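Local coordinates for carbonic anhydrase (Unidentified, PDB 3R1W), which probably catalyses the reversible hydration of carbon dioxide to bicarbonate, as a trimeric beta-helical enzyme of the gamma carbonic anhydrase class, at residues E24-D29 and V38-D43; G54-I59 and I75-D80; E126-V131 and K163-F168; I130-A135 and V148-P153. All blocks are in the same frame, centred on the assembly; numbering follows the deposited sequence.

Contact 1 (E24-D29 and V38-D43)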
loop_
_atom_site.group_PDB
_atom_site.type_symbol
_atom_site.label_atom_id
_atom_site.label_comp_id
_atom_site.label_asym_id
_atom_site.label_seq_id
_atom_site.Cartn_x
_atom_site.Cartn_y
_atom_site.Cartn_z
ATOM N N GLU B 24 -22.251 3.039 -16.428
ATOM C CA GLU B 24 -22.184 4.354 -17.043
ATOM C C GLU B 24 -21.277 5.299 -16.267
ATOM O O GLU B 24 -21.321 5.339 -15.039
ATOM C CB GLU B 24 -23.585 4.971 -17.112
ATOM C CG GLU B 24 -24.616 4.107 -17.809
ATOM C CD GLU B 24 -24.351 3.984 -19.290
ATOM O OE1 GLU B 24 -23.823 4.953 -19.880
ATOM O OE2 GLU B 24 -24.663 2.917 -19.864
ATOM N N ARG B 25 -20.481 6.074 -16.997
ATOM C CA ARG B 25 -19.683 7.158 -16.422
ATOM C C ARG B 25 -18.690 6.671 -15.374
ATOM O O ARG B 25 -18.373 7.396 -14.446
ATOM C CB ARG B 25 -20.590 8.240 -15.810
ATOM C CG ARG B 25 -21.749 8.674 -16.710
ATOM C CD ARG B 25 -22.701 9.646 -15.996
ATOM N NE ARG B 25 -23.398 8.999 -14.880
ATOM C CZ ARG B 25 -24.524 8.293 -14.990
ATOM N NH1 ARG B 25 -25.127 8.158 -16.171
ATOM N NH2 ARG B 25 -25.066 7.734 -13.911
ATOM N N VAL B 26 -18.202 5.444 -15.524
ATOM C CA VAL B 26 -17.241 4.900 -14.574
ATOM C C VAL B 26 -15.862 5.473 -14.893
ATOM O O VAL B 26 -15.515 5.647 -16.062
ATOM C CB VAL B 26 -17.205 3.361 -14.640
ATOM C CG1 VAL B 26 -16.001 2.810 -13.887
ATOM C CG2 VAL B 26 -18.507 2.780 -14.087
ATOM N N PHE B 27 -15.100 5.818 -13.862
ATOM C CA PHE B 27 -13.727 6.269 -14.069
ATOM C C PHE B 27 -12.764 5.219 -13.555
ATOM O O PHE B 27 -12.856 4.807 -12.403
ATOM C CB PHE B 27 -13.459 7.563 -13.309
ATOM C CG PHE B 27 -11.994 7.958 -13.254
ATOM C CD1 PHE B 27 -11.342 8.414 -14.389
ATOM C CD2 PHE B 27 -11.266 7.863 -12.068
ATOM C CE1 PHE B 27 -9.995 8.779 -14.343
ATOM C CE2 PHE B 27 -9.926 8.251 -12.016
ATOM C CZ PHE B 27 -9.296 8.700 -13.152
ATOM N N VAL B 28 -11.844 4.795 -14.413
ATOM C CA VAL B 28 -10.735 3.944 -13.978
ATOM C C VAL B 28 -9.448 4.650 -14.362
ATOM O O VAL B 28 -9.188 4.859 -15.549
ATOM C CB VAL B 28 -10.784 2.564 -14.660
ATOM C CG1 VAL B 28 -9.613 1.704 -14.198
ATOM C CG2 VAL B 28 -12.109 1.869 -14.359
ATOM N N ASP B 29 -8.638 5.041 -13.377
ATOM C CA ASP B 29 -7.383 5.693 -13.712
ATOM C C ASP B 29 -6.539 4.752 -14.570
ATOM O O ASP B 29 -6.567 3.539 -14.365
ATOM C CB ASP B 29 -6.597 6.072 -12.460
ATOM C CG ASP B 29 -5.491 7.049 -12.770
ATOM O OD1 ASP B 29 -4.345 6.610 -12.949
ATOM O OD2 ASP B 29 -5.778 8.256 -12.863
ATOM N N VAL B 38 -15.044 -8.850 -12.779
ATOM C CA VAL B 38 -15.325 -7.687 -11.946
ATOM C C VAL B 38 -16.437 -6.880 -12.597
ATOM O O VAL B 38 -16.394 -6.617 -13.797
ATOM C CB VAL B 38 -14.088 -6.755 -11.837
ATOM C CG1 VAL B 38 -14.444 -5.475 -11.049
ATOM C CG2 VAL B 38 -12.906 -7.480 -11.203
ATOM N N GLU B 39 -17.414 -6.456 -11.802
ATOM C CA GLU B 39 -18.457 -5.575 -12.302
ATOM C C GLU B 39 -18.494 -4.316 -11.449
ATOM O O GLU B 39 -18.429 -4.393 -10.226
ATOM C CB GLU B 39 -19.826 -6.264 -12.256
ATOM C CG GLU B 39 -19.888 -7.546 -13.069
ATOM C CD GLU B 39 -21.291 -8.122 -13.169
ATOM O OE1 GLU B 39 -22.253 -7.469 -12.700
ATOM O OE2 GLU B 39 -21.424 -9.237 -13.720
ATOM N N LEU B 40 -18.571 -3.165 -12.107
ATOM C CA LEU B 40 -18.667 -1.883 -11.413
ATOM C C LEU B 40 -19.935 -1.166 -11.847
ATOM O O LEU B 40 -20.197 -1.029 -13.040
ATOM C CB LEU B 40 -17.457 -0.993 -11.737
ATOM C CG LEU B 40 -16.066 -1.588 -11.509
ATOM C CD1 LEU B 40 -14.993 -0.595 -11.933
ATOM C CD2 LEU B 40 -15.899 -1.956 -10.062
ATOM N N GLY B 41 -20.704 -0.688 -10.875
ATOM C CA GLY B 41 -21.930 0.047 -11.154
ATOM C C GLY B 41 -21.701 1.451 -11.680
ATOM O O GLY B 41 -20.571 1.950 -11.712
ATOM N N ASP B 42 -22.789 2.097 -12.095
ATOM C CA ASP B 42 -22.716 3.454 -12.619
ATOM C C ASP B 42 -22.008 4.391 -11.641
ATOM O O ASP B 42 -22.202 4.310 -10.426
ATOM C CB ASP B 42 -24.120 4.002 -12.904
ATOM C CG ASP B 42 -24.850 3.238 -13.996
ATOM O OD1 ASP B 42 -24.217 2.414 -14.694
ATOM O OD2 ASP B 42 -26.073 3.473 -14.159
ATOM N N ASP B 43 -21.183 5.279 -12.181
ATOM C CA ASP B 43 -20.565 6.347 -11.395
ATOM C C ASP B 43 -19.508 5.877 -10.393
ATOM O O ASP B 43 -19.117 6.647 -9.513
ATOM C CB ASP B 43 -21.632 7.202 -10.676
ATOM C CG ASP B 43 -22.405 8.105 -11.628
ATOM O OD1 ASP B 43 -21.787 8.685 -12.549
ATOM O OD2 ASP B 43 -23.640 8.239 -11.456
HETATM O O HOH W 1 -27.232 5.844 -13.581
#
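Arg25 grips the carboxylate of Asp43 side-on with two nitrogens, Arg25 NE reaching Asp43 OD1 at 2.9 Å and Arg25 NH2 reaching Asp43 OD2 at the same distance. Both oxygens lie near the guanidinium plane, yet the carboxylate is turned 49° from it, which makes NH2 approach OD2 from above. A bend at chi3 (-66°) turns the NE/NH2 edge of the guanidinium to the carboxylate. Asp43 OD1 also takes Lys179 NZ from helix 162-184, so an alanine in place of Asp43 would probably leave two cations without their shared anion. Close by, Asp43 N donates to Glu24 O over 2.9 Å, Asp42 OD1 accepts Glu24 N at 2.7 Å in a nearly straight bond from above the carboxylate plane, and Val26 CG2 presses on Gly41 O at 3.3 Å. These are neighbouring coils of a left-handed beta-helix stacked at a corner, where Arg25 and Asp43 both take positive phi. Leu40, buried as suits its apolar chain, meets the partly exposed Val26, Val26 CG1 lying 4.1 Å from Leu40 CD1. The outer side is looser. There the Glu24 side chain runs alongside Asp42 and turns its own carboxylate away, while water 1 bridges Arg25 NH2 and Asp42 OD2.

Contact 2 (G54-I59 and I75-D80)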
loop_
_atom_site.group_PDB
_atom_site.type_symbol
_atom_site.label_atom_id
_atom_site.label_comp_id
_atom_site.label_asym_id
_atom_site.label_seq_id
_atom_site.Cartn_x
_atom_site.Cartn_y
_atom_site.Cartn_z
ATOM N N GLY B 54 -10.151 -9.989 -10.003
ATOM C CA GLY B 54 -11.205 -10.993 -9.967
ATOM C C GLY B 54 -10.858 -12.201 -10.810
ATOM O O GLY B 54 -11.570 -12.535 -11.750
ATOM N N ASP B 55 -9.762 -12.861 -10.472
ATOM C CA ASP B 55 -9.314 -13.995 -11.273
ATOM C C ASP B 55 -9.913 -15.321 -10.799
ATOM O O ASP B 55 -10.487 -16.063 -11.593
ATOM C CB ASP B 55 -7.779 -14.055 -11.396
ATOM C CG ASP B 55 -7.047 -13.871 -10.070
ATOM O OD1 ASP B 55 -7.681 -13.869 -8.984
ATOM O OD2 ASP B 55 -5.801 -13.734 -10.136
ATOM N N MET B 56 -9.810 -15.598 -9.505
ATOM C CA MET B 56 -10.262 -16.882 -8.970
ATOM C C MET B 56 -11.685 -16.874 -8.410
ATOM O O MET B 56 -12.180 -17.899 -7.962
ATOM C CB MET B 56 -9.274 -17.392 -7.917
ATOM C CG MET B 56 -7.879 -17.617 -8.481
ATOM S SD MET B 56 -6.735 -18.176 -7.209
ATOM C CE MET B 56 -6.569 -16.697 -6.208
ATOM N N HIS B 57 -12.341 -15.721 -8.439
ATOM C CA HIS B 57 -13.708 -15.613 -7.929
ATOM C C HIS B 57 -14.297 -14.301 -8.412
ATOM O O HIS B 57 -13.582 -13.493 -9.007
ATOM C CB HIS B 57 -13.721 -15.675 -6.402
ATOM C CG HIS B 57 -14.859 -16.472 -5.844
ATOM N ND1 HIS B 57 -16.146 -16.375 -6.331
ATOM C CD2 HIS B 57 -14.899 -17.402 -4.861
ATOM C CE1 HIS B 57 -16.932 -17.201 -5.663
ATOM N NE2 HIS B 57 -16.199 -17.834 -4.763
ATOM N N HIS B 58 -15.587 -14.082 -8.166
ATOM C CA HIS B 58 -16.231 -12.868 -8.665
ATOM C C HIS B 58 -16.151 -11.676 -7.700
ATOM O O HIS B 58 -16.103 -11.841 -6.479
ATOM C CB HIS B 58 -17.681 -13.131 -9.124
ATOM C CG HIS B 58 -18.604 -13.602 -8.039
ATOM N ND1 HIS B 58 -18.887 -14.936 -7.828
ATOM C CD2 HIS B 58 -19.345 -12.916 -7.136
ATOM C CE1 HIS B 58 -19.736 -15.053 -6.823
ATOM N NE2 HIS B 58 -20.044 -13.839 -6.394
ATOM N N ILE B 59 -16.105 -10.483 -8.279
ATOM C CA ILE B 59 -16.131 -9.226 -7.534
ATOM C C ILE B 59 -17.254 -8.365 -8.120
ATOM O O ILE B 59 -17.295 -8.128 -9.324
ATOM C CB ILE B 59 -14.789 -8.471 -7.677
ATOM C CG1 ILE B 59 -13.632 -9.347 -7.181
ATOM C CG2 ILE B 59 -14.830 -7.153 -6.895
ATOM C CD1 ILE B 59 -12.254 -8.713 -7.358
ATOM N N ILE B 75 -9.976 -11.826 -3.635
ATOM C CA ILE B 75 -10.927 -12.849 -3.256
ATOM C C ILE B 75 -10.202 -14.136 -2.893
ATOM O O ILE B 75 -8.973 -14.214 -2.984
ATOM C CB ILE B 75 -11.927 -13.104 -4.397
ATOM C CG1 ILE B 75 -11.219 -13.101 -5.766
ATOM C CG2 ILE B 75 -12.995 -12.017 -4.399
ATOM C CD1 ILE B 75 -10.179 -14.234 -5.982
ATOM N N THR B 76 -10.957 -15.149 -2.478
ATOM C CA THR B 76 -10.351 -16.431 -2.123
ATOM C C THR B 76 -10.926 -17.560 -2.979
ATOM O O THR B 76 -12.140 -17.719 -3.074
ATOM C CB THR B 76 -10.584 -16.757 -0.639
ATOM O OG1 THR B 76 -9.886 -15.807 0.173
ATOM C CG2 THR B 76 -10.087 -18.170 -0.306
ATOM N N HIS B 77 -10.056 -18.353 -3.598
ATOM C CA HIS B 77 -10.542 -19.430 -4.445
ATOM C C HIS B 77 -11.183 -20.548 -3.620
ATOM O O HIS B 77 -10.836 -20.770 -2.457
ATOM C CB HIS B 77 -9.431 -19.969 -5.360
ATOM C CG HIS B 77 -8.434 -20.848 -4.668
ATOM N ND1 HIS B 77 -8.397 -22.214 -4.853
ATOM C CD2 HIS B 77 -7.421 -20.557 -3.819
ATOM C CE1 HIS B 77 -7.415 -22.730 -4.136
ATOM N NE2 HIS B 77 -6.804 -21.746 -3.500
ATOM N N ALA B 78 -12.128 -21.247 -4.229
ATOM C CA ALA B 78 -12.769 -22.377 -3.575
ATOM C C ALA B 78 -11.801 -23.557 -3.499
ATOM O O ALA B 78 -11.156 -23.910 -4.492
ATOM C CB ALA B 78 -14.022 -22.767 -4.326
ATOM N N SER B 79 -11.687 -24.144 -2.311
ATOM C CA SER B 79 -10.833 -25.308 -2.107
ATOM C C SER B 79 -11.227 -26.036 -0.825
ATOM O O SER B 79 -12.141 -25.613 -0.120
ATOM C CB SER B 79 -9.360 -24.895 -2.026
ATOM O OG SER B 79 -9.060 -24.353 -0.751
ATOM N N ASP B 80 -10.526 -27.127 -0.522
ATOM C CA ASP B 80 -10.744 -27.839 0.732
ATOM C C ASP B 80 -10.379 -26.975 1.942
ATOM O O ASP B 80 -10.829 -27.234 3.061
ATOM C CB ASP B 80 -9.949 -29.151 0.760
ATOM C CG ASP B 80 -10.553 -30.219 -0.133
ATOM O OD1 ASP B 80 -11.787 -30.197 -0.340
ATOM O OD2 ASP B 80 -9.793 -31.081 -0.624
HETATM O O HOH W 2 -13.194 -20.204 -6.779
#
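Ile75 supplies most of the apolar contact, each branch meeting a different residue of 54-59. With chi1 at 41°, CG1 sits between the backbone N and the carbonyl carbon, an unfavoured place that drives CD1 onto the turn. There Ile75 CD1 rests 3.6 Å from His57 N, and Ile75 CG1 lies equally close to His57 CB. The other branch, Ile75 CG2, faces inward to Ile59 CG1 at 3.9 Å. A beta-branched chain suits this corner because it covers two directions at once, but the cover has a price: His57 N is buried with no polar partner.

Sulfur and ring make a second kind of contact. Met56 CB touches His77 CB at 3.6 Å, and an extended chi2 (179°) carries Met56 SD to 4.7 Å from the His77 ring centroid, oblique to the ring.

Polar contacts are fewer. The His57 ring turns an edge to Thr76, its CD2 3.3 Å from Thr76 O, while ND1 accepts His58 N almost in the ring plane and NE2 bonds to Gly84 O. Water 2 joins the two backbones, donating to Met56 O and accepting from Ala78 N.

Asn174 of the third subunit packs on both Met56 and His77. Residues 55-57 turn a corner of the left-handed beta-helix, and 75-80 begin the long excursion between strands 72-74 and 88-90. Such a loop leaving the coils and meeting a neighbouring subunit agrees with the trimeric gamma carbonic anhydrase architecture.

Contact 3 (E126-V131 and K163-F168)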
loop_
_atom_site.group_PDB
_atom_site.type_symbol
_atom_site.label_atom_id
_atom_site.label_comp_id
_atom_site.label_asym_id
_atom_site.label_seq_id
_atom_site.Cartn_x
_atom_site.Cartn_y
_atom_site.Cartn_z
ATOM N N GLU B 126 -22.676 -4.303 7.349
ATOM C CA GLU B 126 -24.037 -3.881 7.035
ATOM C C GLU B 126 -24.091 -2.435 6.516
ATOM O O GLU B 126 -23.068 -1.744 6.461
ATOM C CB GLU B 126 -24.946 -4.090 8.253
ATOM C CG GLU B 126 -25.038 -5.557 8.651
ATOM C CD GLU B 126 -25.957 -5.816 9.834
ATOM O OE1 GLU B 126 -26.513 -4.852 10.400
ATOM O OE2 GLU B 126 -26.117 -6.999 10.197
ATOM N N ASP B 127 -25.281 -1.996 6.114
ATOM C CA ASP B 127 -25.493 -0.625 5.638
ATOM C C ASP B 127 -25.135 0.403 6.701
ATOM O O ASP B 127 -25.317 0.160 7.891
ATOM C CB ASP B 127 -26.969 -0.397 5.289
ATOM C CG ASP B 127 -27.443 -1.208 4.104
ATOM O OD1 ASP B 127 -26.630 -1.921 3.470
ATOM O OD2 ASP B 127 -28.657 -1.117 3.804
ATOM N N GLU B 128 -24.657 1.563 6.263
ATOM C CA GLU B 128 -24.472 2.709 7.152
ATOM C C GLU B 128 -23.560 2.402 8.339
ATOM O O GLU B 128 -23.901 2.642 9.496
ATOM C CB GLU B 128 -25.845 3.270 7.579
ATOM C CG GLU B 128 -26.652 3.720 6.358
ATOM C CD GLU B 128 -28.018 4.318 6.683
ATOM O OE1 GLU B 128 -28.443 4.286 7.858
ATOM O OE2 GLU B 128 -28.671 4.817 5.741
ATOM N N VAL B 129 -22.381 1.866 8.025
ATOM C CA VAL B 129 -21.369 1.571 9.018
ATOM C C VAL B 129 -20.133 2.399 8.688
ATOM O O VAL B 129 -19.851 2.650 7.519
ATOM C CB VAL B 129 -20.986 0.068 8.972
ATOM C CG1 VAL B 129 -19.673 -0.179 9.698
ATOM C CG2 VAL B 129 -22.130 -0.797 9.529
ATOM N N ILE B 130 -19.418 2.835 9.717
ATOM C CA ILE B 130 -18.117 3.470 9.534
ATOM C C ILE B 130 -17.036 2.542 10.065
ATOM O O ILE B 130 -17.095 2.107 11.219
ATOM C CB ILE B 130 -18.020 4.823 10.275
ATOM C CG1 ILE B 130 -18.928 5.864 9.611
ATOM C CG2 ILE B 130 -16.571 5.313 10.302
ATOM C CD1 ILE B 130 -19.060 7.154 10.409
ATOM N N VAL B 131 -16.064 2.221 9.212
ATOM C CA VAL B 131 -14.878 1.476 9.628
ATOM C C VAL B 131 -13.737 2.478 9.706
ATOM O O VAL B 131 -13.345 3.074 8.696
ATOM C CB VAL B 131 -14.527 0.327 8.649
ATOM C CG1 VAL B 131 -13.248 -0.410 9.103
ATOM C CG2 VAL B 131 -15.693 -0.650 8.533
ATOM N N LYS B 163 -25.063 13.563 11.393
ATOM C CA LYS B 163 -24.183 14.177 10.409
ATOM C C LYS B 163 -23.377 13.088 9.705
ATOM O O LYS B 163 -23.140 13.150 8.497
ATOM C CB LYS B 163 -23.256 15.196 11.072
ATOM C CG LYS B 163 -22.521 16.082 10.084
ATOM C CD LYS B 163 -22.334 17.499 10.615
ATOM C CE LYS B 163 -21.424 18.299 9.686
ATOM N NZ LYS B 163 -20.972 19.603 10.262
ATOM N N GLU B 164 -22.966 12.080 10.468
ATOM C CA GLU B 164 -22.266 10.944 9.877
ATOM C C GLU B 164 -23.184 10.160 8.938
ATOM O O GLU B 164 -22.761 9.708 7.868
ATOM C CB GLU B 164 -21.669 10.049 10.969
ATOM C CG GLU B 164 -20.415 10.641 11.605
ATOM C CD GLU B 164 -19.975 9.904 12.855
ATOM O OE1 GLU B 164 -20.801 9.169 13.440
ATOM O OE2 GLU B 164 -18.795 10.056 13.243
ATOM N N ARG B 165 -24.444 10.016 9.321
ATOM C CA ARG B 165 -25.397 9.344 8.454
ATOM C C ARG B 165 -25.531 10.083 7.123
ATOM O O ARG B 165 -25.567 9.475 6.070
ATOM C CB ARG B 165 -26.767 9.234 9.116
ATOM C CG ARG B 165 -27.679 8.221 8.461
ATOM C CD ARG B 165 -28.655 8.852 7.468
ATOM N NE ARG B 165 -29.086 7.866 6.485
ATOM C CZ ARG B 165 -29.271 8.119 5.199
ATOM N NH1 ARG B 165 -29.095 9.342 4.725
ATOM N NH2 ARG B 165 -29.644 7.147 4.393
ATOM N N SER B 166 -25.614 11.405 7.182
ATOM C CA SER B 166 -25.759 12.190 5.955
ATOM C C SER B 166 -24.468 12.182 5.134
ATOM O O SER B 166 -24.502 12.385 3.921
ATOM C CB SER B 166 -26.211 13.626 6.255
ATOM O OG SER B 166 -25.145 14.410 6.760
ATOM N N PHE B 167 -23.335 11.931 5.784
ATOM C CA PHE B 167 -22.053 11.996 5.081
ATOM C C PHE B 167 -21.836 10.844 4.103
ATOM O O PHE B 167 -21.113 10.998 3.124
ATOM C CB PHE B 167 -20.873 12.090 6.053
ATOM C CG PHE B 167 -19.544 12.258 5.372
ATOM C CD1 PHE B 167 -19.125 13.508 4.930
ATOM C CD2 PHE B 167 -18.720 11.158 5.153
ATOM C CE1 PHE B 167 -17.900 13.668 4.299
ATOM C CE2 PHE B 167 -17.489 11.309 4.519
ATOM C CZ PHE B 167 -17.082 12.571 4.088
ATOM N N PHE B 168 -22.445 9.687 4.358
ATOM C CA PHE B 168 -22.260 8.561 3.442
ATOM C C PHE B 168 -22.606 8.999 2.017
ATOM O O PHE B 168 -21.859 8.744 1.072
ATOM C CB PHE B 168 -23.138 7.368 3.824
ATOM C CG PHE B 168 -22.794 6.743 5.151
ATOM C CD1 PHE B 168 -21.528 6.231 5.390
ATOM C CD2 PHE B 168 -23.760 6.625 6.145
ATOM C CE1 PHE B 168 -21.215 5.647 6.610
ATOM C CE2 PHE B 168 -23.460 6.043 7.362
ATOM C CZ PHE B 168 -22.186 5.544 7.596
#
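The Phe168 ring comes obliquely against the backbone of Glu128 and Val129, with Phe168 CE2 3.5 Å from Glu128 CA and Phe168 CE1 3.4 Å from Val129 O. One face of the ring carries a carbonyl of its own helix, Glu164 O, offset toward the rim. This is where the C-terminal helix 162-184 lies along the flank of the left-handed beta-helix, and a broad, flat phenyl suits the ground between helix and coil. At the edge of the Arg165 guanidinium stands Glu128 OE2, the two planar groups being 79° apart. Arg165 NH2 forms a salt bridge to Glu128 OE2 at 2.9 Å, reaching it on the syn side through a bent bond (137°) tilted from both planes, whereas the bond from NE to this oxygen is weak. Glu128 gets there with an extended chain (chi2 -179°), its methylenes passing over the Phe168 rim. The same OE2 also takes Arg110 NE, so one carboxylate serves two arginines. A glutamine in its place would probably leave Arg110 and Arg165 close together without the negative charge they share. Below this polar rim the contact turns apolar. Ile130 CG1 packs against Phe168 CE1 at 3.8 Å. Arg158 and Thr161 hold the oxygens of Glu164, and against this tethered side chain comes the methyl Ile130 CD1, 3.8 Å from Glu164 CD.

Contact 4 (I130-A135 and V148-P153)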
loop_
_atom_site.group_PDB
_atom_site.type_symbol
_atom_site.label_atom_id
_atom_site.label_comp_id
_atom_site.label_asym_id
_atom_site.label_seq_id
_atom_site.Cartn_x
_atom_site.Cartn_y
_atom_site.Cartn_z
ATOM N N ILE B 130 -19.418 2.835 9.717
ATOM C CA ILE B 130 -18.117 3.470 9.534
ATOM C C ILE B 130 -17.036 2.542 10.065
ATOM O O ILE B 130 -17.095 2.107 11.219
ATOM C CB ILE B 130 -18.020 4.823 10.275
ATOM C CG1 ILE B 130 -18.928 5.864 9.611
ATOM C CG2 ILE B 130 -16.571 5.313 10.302
ATOM C CD1 ILE B 130 -19.060 7.154 10.409
ATOM N N VAL B 131 -16.064 2.221 9.212
ATOM C CA VAL B 131 -14.878 1.476 9.628
ATOM C C VAL B 131 -13.737 2.478 9.706
ATOM O O VAL B 131 -13.345 3.074 8.696
ATOM C CB VAL B 131 -14.527 0.327 8.649
ATOM C CG1 VAL B 131 -13.248 -0.410 9.103
ATOM C CG2 VAL B 131 -15.693 -0.650 8.533
ATOM N N ALA B 132 -13.237 2.693 10.917
ATOM C CA ALA B 132 -12.223 3.720 11.154
ATOM C C ALA B 132 -10.952 3.392 10.404
ATOM O O ALA B 132 -10.645 2.216 10.167
ATOM C CB ALA B 132 -11.934 3.849 12.643
ATOM N N ALA B 133 -10.207 4.432 10.046
ATOM C CA ALA B 133 -8.922 4.255 9.385
ATOM C C ALA B 133 -8.039 3.282 10.163
ATOM O O ALA B 133 -7.949 3.357 11.385
ATOM C CB ALA B 133 -8.222 5.607 9.232
ATOM N N GLY B 134 -7.385 2.369 9.450
ATOM C CA GLY B 134 -6.438 1.458 10.069
ATOM C C GLY B 134 -7.040 0.255 10.780
ATOM O O GLY B 134 -6.307 -0.547 11.367
ATOM N N ALA B 135 -8.357 0.102 10.704
ATOM C CA ALA B 135 -9.020 -1.007 11.392
ATOM C C ALA B 135 -8.782 -2.332 10.683
ATOM O O ALA B 135 -8.565 -2.369 9.474
ATOM C CB ALA B 135 -10.510 -0.749 11.515
ATOM N N VAL B 148 -20.062 2.795 14.450
ATOM C CA VAL B 148 -18.664 3.034 14.142
ATOM C C VAL B 148 -17.836 1.903 14.735
ATOM O O VAL B 148 -17.995 1.548 15.906
ATOM C CB VAL B 148 -18.172 4.357 14.759
ATOM C CG1 VAL B 148 -16.689 4.538 14.501
ATOM C CG2 VAL B 148 -18.962 5.532 14.202
ATOM N N TYR B 149 -16.953 1.331 13.926
ATOM C CA TYR B 149 -16.048 0.287 14.392
ATOM C C TYR B 149 -14.603 0.744 14.274
ATOM O O TYR B 149 -14.239 1.406 13.306
ATOM C CB TYR B 149 -16.266 -0.992 13.589
ATOM C CG TYR B 149 -17.536 -1.731 13.967
ATOM C CD1 TYR B 149 -18.775 -1.362 13.435
ATOM C CD2 TYR B 149 -17.492 -2.801 14.860
ATOM C CE1 TYR B 149 -19.931 -2.044 13.786
ATOM C CE2 TYR B 149 -18.641 -3.482 15.218
ATOM C CZ TYR B 149 -19.852 -3.106 14.679
ATOM O OH TYR B 149 -20.989 -3.800 15.042
ATOM N N MET B 150 -13.776 0.381 15.244
ATOM C CA MET B 150 -12.384 0.807 15.265
ATOM C C MET B 150 -11.486 -0.244 15.915
ATOM O O MET B 150 -11.918 -0.968 16.796
ATOM C CB MET B 150 -12.261 2.140 16.012
ATOM C CG MET B 150 -10.877 2.694 16.168
ATOM S SD MET B 150 -10.904 4.419 16.725
ATOM C CE MET B 150 -11.815 5.203 15.397
ATOM N N GLY B 151 -10.238 -0.311 15.474
ATOM C CA GLY B 151 -9.239 -1.123 16.145
ATOM C C GLY B 151 -8.826 -2.380 15.404
ATOM O O GLY B 151 -9.327 -2.673 14.308
ATOM N N THR B 152 -7.898 -3.117 16.017
ATOM C CA THR B 152 -7.402 -4.376 15.478
ATOM C C THR B 152 -7.351 -5.382 16.616
ATOM O O THR B 152 -6.418 -5.365 17.424
ATOM C CB THR B 152 -5.989 -4.222 14.856
ATOM O OG1 THR B 152 -5.059 -3.789 15.856
ATOM C CG2 THR B 152 -6.001 -3.202 13.718
ATOM N N PRO B 153 -8.360 -6.262 16.694
ATOM C CA PRO B 153 -9.467 -6.379 15.741
ATOM C C PRO B 153 -10.543 -5.318 15.963
ATOM O O PRO B 153 -10.687 -4.784 17.065
ATOM C CB PRO B 153 -10.033 -7.769 16.043
ATOM C CG PRO B 153 -9.773 -7.949 17.490
ATOM C CD PRO B 153 -8.437 -7.293 17.747
HETATM O O HOH W 3 -8.892 1.566 13.700
#
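Ile130 and Val148 lie side by side and point the same way from adjacent parallel strands. Val148 places CG1 anti to the backbone N (chi1 176°), which leaves CG2 to face the neighbouring strand; Val148 CG2 comes 4.1 Å from Ile130 CB and as near to CD1. Both side chains are on the face covered by Glu164 of helix 162-184, where the two branched side chains pack together under it. Val131 and Tyr149 occupy the other face, beside Leu143. With chi1 at -75° the tyrosine ring swings away from strand 130-131, and its OH bonds to Glu144 N, which fixes where the far end of the ring lies.

Met150 is extended through chi1 (178°) and chi2, its CB 3.8 Å from Ala132 CB; the modelled position of its CE is doubtful. Alanine keeps this corner slim. From Ala132 to Ala135 the chain makes a type II turn, with Gly134 at the positive phi that favours glycine. Gly151 likewise takes angles that a side chain would resist, bringing Gly151 O 3.4 Å from Ala135 CA. Thr152 CG2, anti to the carbonyl carbon, lies 3.6 Å from Gly134 O, before a cis peptide leads to Pro153.

Two nearly straight backbone bonds set the register, Tyr149 N to Ile130 O at 2.8 Å and Ala132 N to Tyr149 O at 2.9 Å. Beyond them water 3 links Ala133 O with Gly151 N. The chemistry implies that main-chain pairing holds these late coils of the beta-helix together at the strands, while small residues and a water accommodate the corner.

In the fold
The contacts follow the left-handed beta-helix along its axis. Contacts 1, 2 and then 3 come in series along the chain, and contacts 3 and 4 start from the same strand, 130-131. Contacts 1 and 2 have centres 21 Å apart and touch through neighbouring strands 38-40 and 58-61. Contacts 3 and 4, 13 Å between centres, share Ile130 and Val131. Contacts 1 and 4 lie on opposite sides of the chain's centre, about 27 Å apart, yet reach one sheet. Helix 162-184 returns along that flank, its start in contact 3 and its Lys179 at contact 1. Contact 2 meets the third subunit and contacts 3 and 4 the second, tying the coils to the trimer.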